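Local coordinates for protein putative oxidoreductase (Klebsiella pneumoniae subsp. pneumoniae MGH 78578, PDB 3E82) that probably works as an NAD-dependent oxidoreductase of the Gfo/Idh/MocA family, though its substrate is not established, at residues I111-A114 with E115-Q118. Numbering follows the deposited sequence.
Sequences IALA and EEKQ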
loop_
_atom_site.group_PDB
_atom_site.type_symbol
_atom_site.label_atom_id
_atom_site.label_comp_id
_atom_site.label_asym_id
_atom_site.label_seq_id
_atom_site.Cartn_x
_atom_site.Cartn_y
_atom_site.Cartn_z
ATOM N N ILE B 111 11.179 -32.156 -5.308
ATOM C CA ILE B 111 11.279 -31.838 -6.726
ATOM C C ILE B 111 12.256 -32.811 -7.399
ATOM O O ILE B 111 11.941 -33.402 -8.437
ATOM C CB ILE B 111 11.745 -30.372 -6.929
ATOM C CG1 ILE B 111 10.648 -29.414 -6.435
ATOM C CG2 ILE B 111 12.043 -30.105 -8.410
ATOM C CD1 ILE B 111 11.025 -27.938 -6.495
ATOM N N ALA B 112 13.425 -32.991 -6.789
ATOM C CA ALA B 112 14.443 -33.896 -7.315
ATOM C C ALA B 112 13.926 -35.330 -7.363
ATOM O O ALA B 112 14.166 -36.053 -8.329
ATOM C CB ALA B 112 15.693 -33.826 -6.453
ATOM N N LEU B 113 13.213 -35.734 -6.315
ATOM C CA LEU B 113 12.672 -37.083 -6.232
ATOM C C LEU B 113 11.654 -37.367 -7.331
ATOM O O LEU B 113 11.713 -38.410 -7.983
ATOM C CB LEU B 113 12.034 -37.313 -4.856
ATOM C CG LEU B 113 11.490 -38.721 -4.565
ATOM C CD1 LEU B 113 12.621 -39.748 -4.682
ATOM C CD2 LEU B 113 10.882 -38.758 -3.171
ATOM N N ALA B 114 10.718 -36.443 -7.540
ATOM C CA ALA B 114 9.698 -36.634 -8.567
ATOM C C ALA B 114 10.359 -36.773 -9.935
ATOM O O ALA B 114 9.911 -37.552 -10.775
ATOM C CB ALA B 114 8.716 -35.453 -8.569
ATOM N N GLU B 115 11.425 -36.015 -10.161
ATOM C CA GLU B 115 12.121 -36.086 -11.437
ATOM C C GLU B 115 12.864 -37.410 -11.556
ATOM O O GLU B 115 12.925 -37.997 -12.631
ATOM C CB GLU B 115 13.076 -34.901 -11.585
ATOM C CG GLU B 115 12.348 -33.565 -11.464
ATOM C CD GLU B 115 13.193 -32.375 -11.868
ATOM O OE1 GLU B 115 14.426 -32.427 -11.676
ATOM O OE2 GLU B 115 12.617 -31.377 -12.362
ATOM N N GLU B 116 13.417 -37.890 -10.447
ATOM C CA GLU B 116 14.125 -39.165 -10.467
ATOM C C GLU B 116 13.138 -40.302 -10.721
ATOM O O GLU B 116 13.415 -41.214 -11.496
ATOM C CB GLU B 116 14.851 -39.388 -9.140
ATOM C CG GLU B 116 15.258 -40.836 -8.879
ATOM C CD GLU B 116 16.094 -40.989 -7.616
ATOM O OE1 GLU B 116 15.696 -40.448 -6.559
ATOM O OE2 GLU B 116 17.147 -41.659 -7.681
ATOM N N LYS B 117 11.981 -40.235 -10.074
ATOM C CA LYS B 117 10.963 -41.266 -10.228
ATOM C C LYS B 117 10.089 -41.041 -11.457
ATOM O O LYS B 117 9.155 -41.801 -11.715
ATOM C CB LYS B 117 10.093 -41.335 -8.967
ATOM C CG LYS B 117 10.886 -41.622 -7.695
ATOM C CD LYS B 117 11.676 -42.928 -7.804
ATOM C CE LYS B 117 12.609 -43.111 -6.609
ATOM N NZ LYS B 117 13.494 -44.318 -6.743
ATOM N N GLN B 118 10.395 -39.990 -12.212
ATOM C CA GLN B 118 9.646 -39.677 -13.422
ATOM C C GLN B 118 8.143 -39.621 -13.183
ATOM O O GLN B 118 7.359 -40.174 -13.956
ATOM C CB GLN B 118 9.950 -40.710 -14.521
ATOM C CG GLN B 118 11.382 -40.669 -15.031
ATOM C CD GLN B 118 11.716 -41.822 -15.977
ATOM O OE1 GLN B 118 11.145 -41.940 -17.068
ATOM N NE2 GLN B 118 12.649 -42.678 -15.560
#
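Glu-115 N, Glu-116 N and Lys-117 N donate in succession to Ile-111 O, Ala-112 O and Leu-113 O, at 3.2, 2.9 and 2.8 Å. Each bond spans four residues, the alpha-helical spacing. The third is both the shortest and the straightest, with an N-H...O angle of 162°.

The side-chain contacts are apolar or between carbon and oxygen. With CG anti to the backbone N (chi1 -176°), Leu-113 branches beside its own carbonyl carbon, and from there CD1 reaches Glu-116 OE1 at 3.7 Å and Lys-117 CE at 3.9 Å. The Lys-117 chain bends at chi2, so that CG and CE both pack against that methyl while the amine end leads away. On another side of the helix, Glu-115 CG rests 3.1 Å from the carbonyl Ile-111 O. Their side chains lie side by side, pointing the same way, with Glu-115 OE2 4.2 Å from Ile-111 CG2.

Leu-113 also packs on Arg-85, Leu-88 and Asn-89, and Lys-117 on Asn-89, linking helix 104-116 to helix 80-89. Gln-118 is the first residue to leave right-handed helical geometry (phi 52°), and its N makes a weak 3.2 Å bond to Glu-115 O. With two bonds back into the last turn, this is a Schellman motif, ending helix 104-116 in the beta-alpha-beta unit between strands 93-96 and 121-123 of the Rossmann fold.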